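Local coordinates for protein epsin 1 (PDB 5LP0) that probably binds membranes rich in phosphatidylinositol 4,5-bisphosphate through its ENTH domain, helping to curve them and form clathrin-coated invaginations during receptor-mediated endocytosis, at residues A[57-62]-A[108-113]; A[47-52]-A[89-94]. All coordinates share one frame; numbering follows the deposited sequence.

Contact 1: A[57-62]-A[108-113]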
ATOM      1  N   LYS A  57      -9.474  -4.790  14.895  1.00 10.71           N
ATOM      2  CA  LYS A  57      -8.174  -5.027  15.519  0.87  8.51           C
ATOM      3  C   LYS A  57      -7.066  -5.219  14.489  1.00 10.19           C
ATOM      4  O   LYS A  57      -5.876  -5.163  14.822  1.00 12.77           O
ATOM      5  CB  LYS A  57      -8.248  -6.244  16.456  0.87 12.15           C
ATOM      6  CG  LYS A  57      -8.409  -7.576  15.742  0.87 12.05           C
ATOM      7  CD  LYS A  57      -8.544  -8.707  16.732  0.87 13.97           C
ATOM      8  CE  LYS A  57      -8.898 -10.008  16.047  0.87 20.71           C
ATOM      9  NZ  LYS A  57      -9.085 -11.105  17.044  0.87 27.26           N
ATOM     10  N   ASN A  58      -7.454  -5.445  13.236  1.00  9.15           N
ATOM     11  CA  ASN A  58      -6.483  -5.565  12.139  1.00  8.51           C
ATOM     12  C   ASN A  58      -6.313  -4.257  11.373  1.00  7.10           C
ATOM     13  O   ASN A  58      -5.814  -4.246  10.254  1.00  7.74           O
ATOM     14  CB  ASN A  58      -6.907  -6.668  11.182  1.00 10.01           C
ATOM     15  CG  ASN A  58      -6.714  -8.043  11.766  1.00 10.72           C
ATOM     16  OD1 ASN A  58      -5.652  -8.372  12.308  1.00 11.27           O
ATOM     17  ND2 ASN A  58      -7.752  -8.853  11.685  1.00 14.44           N
ATOM     18  N   TRP A  59      -6.687  -3.142  11.988  1.00  8.97           N
ATOM     19  CA  TRP A  59      -6.575  -1.826  11.358  1.00  8.24           C
ATOM     20  C   TRP A  59      -5.178  -1.504  10.822  1.00  7.84           C
ATOM     21  O   TRP A  59      -5.044  -0.811   9.789  1.00  7.98           O
ATOM     22  CB  TRP A  59      -6.997  -0.722  12.318  1.00 10.05           C
ATOM     23  CG  TRP A  59      -6.029  -0.514  13.434  1.00  9.33           C
ATOM     24  CD1 TRP A  59      -6.036  -1.129  14.664  1.00 12.36           C
ATOM     25  CD2 TRP A  59      -4.913   0.380  13.439  1.00 10.89           C
ATOM     26  NE1 TRP A  59      -4.980  -0.682  15.410  1.00 12.56           N
ATOM     27  CE2 TRP A  59      -4.283   0.254  14.693  1.00 13.24           C
ATOM     28  CE3 TRP A  59      -4.386   1.283  12.503  1.00 11.06           C
ATOM     29  CZ2 TRP A  59      -3.146   0.986  15.033  1.00 16.07           C
ATOM     30  CZ3 TRP A  59      -3.255   2.008  12.845  1.00 14.73           C
ATOM     31  CH2 TRP A  59      -2.654   1.863  14.102  1.00 14.90           C
ATOM     32  N   ARG A  60      -4.123  -2.000  11.473  1.00  7.65           N
ATOM     33  CA  ARG A  60      -2.779  -1.646  11.029  1.00  8.43           C
ATOM     34  C   ARG A  60      -2.469  -2.322   9.675  1.00  7.59           C
ATOM     35  O   ARG A  60      -1.652  -1.824   8.919  1.00  8.99           O
ATOM     36  CB  ARG A  60      -1.709  -2.005  12.056  1.00 11.60           C
ATOM     37  CG  ARG A  60      -0.515  -1.072  11.940  1.00 18.87           C
ATOM     38  CD  ARG A  60       0.634  -1.498  12.829  1.00 18.39           C
ATOM     39  NE  ARG A  60       0.211  -1.618  14.220  1.00 21.72           N
ATOM     40  CZ  ARG A  60       0.266  -0.638  15.114  1.00 25.19           C
ATOM     41  NH1 ARG A  60       0.732   0.560  14.777  1.00 23.67           N
ATOM     42  NH2 ARG A  60      -0.148  -0.861  16.357  1.00 29.45           N
ATOM     43  N   HIS A  61      -3.139  -3.428   9.358  1.00  7.39           N
ATOM     44  CA  HIS A  61      -3.044  -4.019   8.020  1.00  6.12           C
ATOM     45  C   HIS A  61      -3.441  -2.966   7.017  1.00  6.22           C
ATOM     46  O   HIS A  61      -2.800  -2.823   5.980  1.00  7.31           O
ATOM     47  CB  HIS A  61      -4.016  -5.194   7.846  1.00  6.14           C
ATOM     48  CG  HIS A  61      -3.591  -6.458   8.525  1.00  6.46           C
ATOM     49  ND1 HIS A  61      -4.374  -7.593   8.516  1.00  7.89           N
ATOM     50  CD2 HIS A  61      -2.483  -6.764   9.242  1.00  7.71           C
ATOM     51  CE1 HIS A  61      -3.757  -8.553   9.184  1.00 11.13           C
ATOM     52  NE2 HIS A  61      -2.602  -8.085   9.614  1.00 12.51           N
ATOM     53  N   VAL A  62      -4.504  -2.229   7.319  1.00  6.08           N
ATOM     54  CA  VAL A  62      -5.065  -1.277   6.360  1.00  6.88           C
ATOM     55  C   VAL A  62      -4.142  -0.066   6.268  1.00  7.41           C
ATOM     56  O   VAL A  62      -3.786   0.401   5.179  1.00  6.09           O
ATOM     57  CB  VAL A  62      -6.482  -0.796   6.818  1.00  7.12           C
ATOM     58  CG1 VAL A  62      -7.081   0.182   5.795  1.00  5.79           C
ATOM     59  CG2 VAL A  62      -7.431  -1.968   7.039  1.00  7.40           C
ATOM     60  N   GLY A 108      -8.648   4.657  14.068  1.00 11.71           N
ATOM     61  CA  GLY A 108      -9.265   4.904  12.779  1.00 10.22           C
ATOM     62  C   GLY A 108      -8.916   6.260  12.207  1.00 10.00           C
ATOM     63  O   GLY A 108      -8.797   6.391  10.979  1.00 10.89           O
ATOM     64  N   VAL A 109      -8.713   7.272  13.051  1.00  9.41           N
ATOM     65  CA  VAL A 109      -8.360   8.594  12.536  1.00 11.93           C
ATOM     66  C   VAL A 109      -7.110   8.574  11.639  1.00 13.42           C
ATOM     67  O   VAL A 109      -7.055   9.309  10.646  1.00 12.13           O
ATOM     68  CB  VAL A 109      -8.194   9.633  13.673  1.00 13.18           C
ATOM     69  CG1 VAL A 109      -6.805   9.587  14.270  1.00 17.52           C
ATOM     70  CG2 VAL A 109      -8.506  11.024  13.160  1.00 15.94           C
ATOM     71  N   ASN A 110      -6.105   7.771  11.981  1.00 13.06           N
ATOM     72  CA  ASN A 110      -4.917   7.659  11.145  0.53 15.59           C
ATOM     73  C   ASN A 110      -5.246   7.053   9.789  1.00 12.39           C
ATOM     74  O   ASN A 110      -4.716   7.477   8.765  1.00 10.36           O
ATOM     75  CB  ASN A 110      -3.871   6.738  11.793  0.53 20.87           C
ATOM     76  CG  ASN A 110      -3.601   7.062  13.243  0.53 18.81           C
ATOM     77  OD1 ASN A 110      -3.009   8.097  13.551  0.53 21.11           O
ATOM     78  ND2 ASN A 110      -3.993   6.157  14.145  0.53 17.33           N
ATOM     79  N   VAL A 111      -6.133   6.059   9.788  1.00  8.43           N
ATOM     80  CA  VAL A 111      -6.548   5.428   8.543  1.00  8.91           C
ATOM     81  C   VAL A 111      -7.292   6.425   7.667  1.00  8.06           C
ATOM     82  O   VAL A 111      -7.017   6.535   6.474  1.00  7.71           O
ATOM     83  CB  VAL A 111      -7.425   4.181   8.791  1.00  8.42           C
ATOM     84  CG1 VAL A 111      -7.956   3.611   7.485  1.00 10.36           C
ATOM     85  CG2 VAL A 111      -6.601   3.142   9.521  1.00 14.56           C
ATOM     86  N   ARG A 112      -8.200   7.199   8.254  1.00  6.91           N
ATOM     87  CA  ARG A 112      -9.039   8.102   7.476  1.00  6.83           C
ATOM     88  C   ARG A 112      -8.206   9.196   6.848  1.00  7.35           C
ATOM     89  O   ARG A 112      -8.418   9.553   5.682  1.00  7.43           O
ATOM     90  CB  ARG A 112     -10.142   8.725   8.349  1.00  8.66           C
ATOM     91  CG  ARG A 112     -11.156   7.692   8.870  1.00  8.02           C
ATOM     92  CD  ARG A 112     -12.341   8.334   9.584  1.00  9.93           C
ATOM     93  NE  ARG A 112     -12.055   8.958  10.883  1.00 11.45           N
ATOM     94  CZ  ARG A 112     -12.042   8.332  12.058  1.00 10.21           C
ATOM     95  NH1 ARG A 112     -12.246   7.024  12.146  1.00 11.97           N
ATOM     96  NH2 ARG A 112     -11.824   9.031  13.174  1.00 13.24           N
ATOM     97  N   GLU A 113      -7.239   9.714   7.595  1.00  7.66           N
ATOM     98  CA  GLU A 113      -6.403  10.787   7.067  1.00  8.36           C
ATOM     99  C   GLU A 113      -5.459  10.298   5.966  1.00  7.40           C
ATOM    100  O   GLU A 113      -5.313  10.968   4.947  1.00  8.90           O
ATOM    101  CB  GLU A 113      -5.611  11.449   8.202  1.00 10.19           C
ATOM    102  CG  GLU A 113      -4.602  12.486   7.739  1.00 11.15           C
ATOM    103  CD  GLU A 113      -5.234  13.749   7.197  1.00 14.42           C
ATOM    104  OE1 GLU A 113      -6.466  13.913   7.308  1.00 21.54           O
ATOM    105  OE2 GLU A 113      -4.472  14.584   6.656  1.00 20.58           O
TER

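Contact 2: A[47-52]-A[89-94]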
ATOM      1  N   MET A  47      -2.842  -9.132  -2.776  1.00  5.86           N
ATOM      2  CA  MET A  47      -2.582  -9.114  -1.344  1.00  7.59           C
ATOM      3  C   MET A  47      -2.753  -7.716  -0.746  1.00  5.15           C
ATOM      4  O   MET A  47      -3.259  -7.561   0.363  1.00  6.54           O
ATOM      5  CB  MET A  47      -1.196  -9.687  -1.047  1.00  7.86           C
ATOM      6  CG  MET A  47      -0.997 -10.000   0.434  1.00  8.62           C
ATOM      7  SD  MET A  47      -2.095 -11.339   0.998  1.00 10.82           S
ATOM      8  CE  MET A  47      -2.939 -10.595   2.394  1.00  9.06           C
ATOM      9  N   VAL A  48      -2.374  -6.674  -1.462  1.00  5.61           N
ATOM     10  CA  VAL A  48      -2.527  -5.328  -0.943  1.00  4.10           C
ATOM     11  C   VAL A  48      -4.004  -4.988  -0.799  1.00  4.70           C
ATOM     12  O   VAL A  48      -4.418  -4.449   0.246  1.00  5.65           O
ATOM     13  CB  VAL A  48      -1.780  -4.275  -1.814  1.00  5.81           C
ATOM     14  CG1 VAL A  48      -2.050  -2.870  -1.274  1.00  8.77           C
ATOM     15  CG2 VAL A  48      -0.262  -4.514  -1.816  1.00  5.84           C
ATOM     16  N   TRP A  49      -4.822  -5.270  -1.799  1.00  6.00           N
ATOM     17  CA  TRP A  49      -6.261  -5.017  -1.721  1.00  5.89           C
ATOM     18  C   TRP A  49      -6.909  -5.811  -0.596  1.00  4.31           C
ATOM     19  O   TRP A  49      -7.805  -5.288   0.098  1.00  7.04           O
ATOM     20  CB  TRP A  49      -6.973  -5.292  -3.057  1.00  5.62           C
ATOM     21  CG  TRP A  49      -6.563  -4.390  -4.203  1.00  6.92           C
ATOM     22  CD1 TRP A  49      -6.023  -4.785  -5.397  1.00  8.28           C
ATOM     23  CD2 TRP A  49      -6.679  -2.955  -4.274  1.00  6.34           C
ATOM     24  NE1 TRP A  49      -5.787  -3.694  -6.184  1.00  6.51           N
ATOM     25  CE2 TRP A  49      -6.170  -2.558  -5.525  1.00  6.06           C
ATOM     26  CE3 TRP A  49      -7.165  -1.975  -3.402  1.00  7.42           C
ATOM     27  CZ2 TRP A  49      -6.117  -1.214  -5.929  1.00  6.91           C
ATOM     28  CZ3 TRP A  49      -7.115  -0.647  -3.791  1.00  6.28           C
ATOM     29  CH2 TRP A  49      -6.599  -0.274  -5.055  1.00  7.29           C
ATOM     30  N   LYS A  50      -6.441  -7.031  -0.351  1.00  5.58           N
ATOM     31  CA  LYS A  50      -6.952  -7.805   0.772  1.00  4.66           C
ATOM     32  C   LYS A  50      -6.641  -7.112   2.093  1.00  7.01           C
ATOM     33  O   LYS A  50      -7.517  -6.970   2.945  1.00  7.60           O
ATOM     34  CB  LYS A  50      -6.352  -9.199   0.777  1.00  7.35           C
ATOM     35  CG  LYS A  50      -6.946 -10.125  -0.290  1.00  8.85           C
ATOM     36  CD  LYS A  50      -6.309 -11.520  -0.254  1.00 11.51           C
ATOM     37  CE  LYS A  50      -6.834 -12.428  -1.392  1.00 11.80           C
ATOM     38  NZ  LYS A  50      -6.069 -13.700  -1.441  1.00 18.37           N
ATOM     39  N   ARG A  51      -5.409  -6.646   2.276  1.00  6.13           N
ATOM     40  CA  ARG A  51      -5.032  -6.004   3.525  1.00  7.30           C
ATOM     41  C   ARG A  51      -5.800  -4.687   3.692  1.00  5.71           C
ATOM     42  O   ARG A  51      -6.184  -4.331   4.799  1.00  6.48           O
ATOM     43  CB  ARG A  51      -3.513  -5.783   3.568  1.00  5.34           C
ATOM     44  CG  ARG A  51      -2.717  -7.104   3.760  1.00  7.25           C
ATOM     45  CD  ARG A  51      -2.732  -7.479   5.247  1.00  9.49           C
ATOM     46  NE  ARG A  51      -2.595  -8.899   5.620  1.00 19.99           N
ATOM     47  CZ  ARG A  51      -1.518  -9.441   6.190  1.00 16.20           C
ATOM     48  NH1 ARG A  51      -0.413  -8.737   6.358  1.00 20.72           N
ATOM     49  NH2 ARG A  51      -1.521 -10.719   6.550  1.00 18.30           N
ATOM     50  N   LEU A  52      -6.086  -4.004   2.587  1.00  5.60           N
ATOM     51  CA  LEU A  52      -6.853  -2.766   2.605  1.00  5.56           C
ATOM     52  C   LEU A  52      -8.332  -2.981   2.950  1.00  6.36           C
ATOM     53  O   LEU A  52      -9.050  -2.011   3.209  1.00  7.63           O
ATOM     54  CB  LEU A  52      -6.753  -2.063   1.241  1.00  5.35           C
ATOM     55  CG  LEU A  52      -5.420  -1.372   0.935  1.00  5.51           C
ATOM     56  CD1 LEU A  52      -5.403  -0.917  -0.506  1.00  5.47           C
ATOM     57  CD2 LEU A  52      -5.131  -0.179   1.857  1.00  6.49           C
ATOM     58  N   TYR A  89     -12.562   3.259  -5.452  1.00  7.52           N
ATOM     59  CA  TYR A  89     -13.544   3.122  -4.384  1.00  6.99           C
ATOM     60  C   TYR A  89     -12.959   2.385  -3.179  1.00  6.67           C
ATOM     61  O   TYR A  89     -13.310   2.676  -2.048  1.00  8.47           O
ATOM     62  CB  TYR A  89     -14.810   2.382  -4.862  1.00  7.33           C
ATOM     63  CG  TYR A  89     -15.496   2.960  -6.083  1.00  9.23           C
ATOM     64  CD1 TYR A  89     -15.658   4.317  -6.239  1.00 11.10           C
ATOM     65  CD2 TYR A  89     -16.039   2.123  -7.049  1.00  9.37           C
ATOM     66  CE1 TYR A  89     -16.302   4.841  -7.362  1.00 11.76           C
ATOM     67  CE2 TYR A  89     -16.689   2.633  -8.175  1.00 10.43           C
ATOM     68  CZ  TYR A  89     -16.817   3.986  -8.322  1.00 13.27           C
ATOM     69  OH  TYR A  89     -17.463   4.497  -9.429  1.00 19.56           O
ATOM     70  N   ALA A  90     -12.080   1.411  -3.428  1.00  6.21           N
ATOM     71  CA  ALA A  90     -11.435   0.634  -2.376  1.00  6.22           C
ATOM     72  C   ALA A  90     -10.504   1.488  -1.515  1.00  6.78           C
ATOM     73  O   ALA A  90     -10.216   1.141  -0.379  1.00  6.57           O
ATOM     74  CB  ALA A  90     -10.665  -0.535  -2.974  1.00  7.10           C
ATOM     75  N   VAL A  91     -10.049   2.621  -2.048  1.00  7.44           N
ATOM     76  CA  VAL A  91      -9.312   3.584  -1.226  1.00  7.40           C
ATOM     77  C   VAL A  91     -10.276   4.613  -0.587  1.00  6.33           C
ATOM     78  O   VAL A  91     -10.190   4.903   0.602  1.00  7.92           O
ATOM     79  CB  VAL A  91      -8.229   4.301  -2.039  1.00  9.22           C
ATOM     80  CG1 VAL A  91      -7.386   5.205  -1.127  1.00 10.12           C
ATOM     81  CG2 VAL A  91      -7.356   3.294  -2.754  1.00 10.26           C
ATOM     82  N   GLN A  92     -11.217   5.127  -1.370  1.00  7.30           N
ATOM     83  CA  GLN A  92     -12.171   6.129  -0.877  1.00  6.35           C
ATOM     84  C   GLN A  92     -12.957   5.640   0.335  1.00  7.70           C
ATOM     85  O   GLN A  92     -13.218   6.399   1.252  1.00  8.59           O
ATOM     86  CB  GLN A  92     -13.142   6.532  -1.993  1.00 11.82           C
ATOM     87  CG  GLN A  92     -12.505   7.378  -3.048  1.00 16.30           C
ATOM     88  CD  GLN A  92     -13.424   7.652  -4.214  1.00 22.22           C
ATOM     89  OE1 GLN A  92     -14.423   6.961  -4.404  1.00 24.03           O
ATOM     90  NE2 GLN A  92     -13.094   8.674  -4.999  1.00 26.04           N
ATOM     91  N   THR A  93     -13.312   4.358   0.357  1.00  6.56           N
ATOM     92  CA  THR A  93     -14.108   3.827   1.445  1.00  6.40           C
ATOM     93  C   THR A  93     -13.366   3.973   2.765  1.00  8.01           C
ATOM     94  O   THR A  93     -13.996   4.046   3.819  1.00  8.51           O
ATOM     95  CB  THR A  93     -14.492   2.372   1.189  1.00  6.92           C
ATOM     96  OG1 THR A  93     -15.422   1.956   2.170  1.00 11.12           O
ATOM     97  CG2 THR A  93     -13.289   1.408   1.214  1.00  8.29           C
ATOM     98  N   LEU A  94     -12.041   4.016   2.702  1.00  6.88           N
ATOM     99  CA  LEU A  94     -11.227   4.060   3.907  1.00  6.93           C
ATOM    100  C   LEU A  94     -11.264   5.416   4.618  1.00  9.05           C
ATOM    101  O   LEU A  94     -10.853   5.524   5.776  1.00  9.98           O
ATOM    102  CB  LEU A  94      -9.793   3.662   3.598  1.00  9.55           C
ATOM    103  CG  LEU A  94      -9.666   2.250   3.001  1.00  8.42           C
ATOM    104  CD1 LEU A  94      -8.194   1.943   2.647  1.00  8.29           C
ATOM    105  CD2 LEU A  94     -10.237   1.186   3.920  1.00  7.98           C
TER
HETATM  106  O   HOH W   1     -10.569  -1.322   0.816  1.00  8.01           O

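Contact 1: A[57-62]-A[108-113]
W59 and V62 meet V111 in the all-helical ENTH domain, where the first turn of helix 59-75 packs on the start of helix 108-122. The helices come close, V62 CA lying 7.2 Å from V111 CA, and the closest contacts are between side chains.

The apolar contacts centre on V111, whose two methyls divide the work. CG1 touches V62 CG1 at 3.9 Å, the two valine side chains crossing at about a right angle. CG2 lies 4.2 Å from W59 CE3, on the six-membered part of the indole, and approaches the ring obliquely. This split follows from the V111 torsion (chi1 175°), which sets CG1 beside the carbonyl carbon and CG2 beside the backbone N. V111 also reaches M66 and F97, so the same valine is wedged among further apolar groups.

Polar groups mark the border. In the conformer given, N110 ND2 lies loosely and obliquely by the indole, 4.4 Å from W59 CZ3; its hydrogen bond is to the carbonyl oxygen of Q107. H61, on the same turn as W59 and V62, belongs to the probable phosphoinositide site, and its ND1 bonds D54. N58 accepts a bond at OD1 from N18, another probable lipid-binding residue.

Neighbours cover the indole. With chi1 at 70°, W59 CG sits between its own backbone N and carbonyl carbon, and the ring turns back over the next residue: R60 CB lies over the centre of one face, 4.1 Å above the plane. Y99 also meets the ring, at an interplanar angle of about 25°. The guanidinium of R60 packs here too, with W59 CZ2 3.6 Å above its plane and offset toward the rim.

Contact 2: A[47-52]-A[89-94]
The packing of helix 38-51 against the short helix 89-92, two elements of the ENTH helical domain, places W49 against A90 and V91 and L52 against L94, with a water joining the two backbones.

The indole of W49 supplies the first apolar patch. Its CZ3 atom lies 3.6 Å from A90 CB, which comes at the ring obliquely, and 4.1 Å from V91 CG2, which sits at the ring edge near its plane. The CB of W49 does not aim at the other segment; chi1 of -64° sets CG anti to the carbonyl carbon, and the far, six-membered half of the indole then extends across to A90. The ring nitrogen is engaged separately, since NE1 bonds OE1 of Q83.

L52 and L94 make the second patch. Both side chains point across the interface and meet nearly at right angles, with L52 CD2 at 3.8 Å from L94 CD1. The other methyl of L94, CD2, packs against the L52 carbonyl oxygen at 3.5 Å. L52 also touches A65 and M66. V91 of the first patch and L94 of the second both touch helix 108-122, at L118 and V119 and at A115 respectively, joining both patches to the core.

Beside the two patches a water bridges the backbones. It donates to L52 O at 2.9 Å and to A90 O at 2.8 Å, giving the two carbonyls a shared donor and spanning backbones whose L52 and A90 CA atoms are 7.6 Å apart.

R51 takes no part in this packing; it touches H61, and its NH1 bonds T16 OG1. Both R51 and H61 probably bind the phosphoinositide. The contact is thus inter-helix packing of the ENTH helical fold, here beside the probable PtdIns(4,5)P2 site that includes R51.

How the contacts relate
Contacts 1 and 2 lie side by side in one ENTH domain, their centres 11 Å apart. Along the chain their segments alternate in the order 47-52, 57-62, 89-94 and 108-113: helices 38-51 and 59-75 are consecutive, as are helices 89-92 and 108-122, and each contact joins one member of the first pair to one of the second. Packing between the contacts is direct, with V62 CG1 3.8 Å from L94 CD1 and H61 CG 3.5 Å from R51 CD. The first of these makes the apolar layer continuous, while the second brings together two residues of the probable phosphoinositide site, one from each contact.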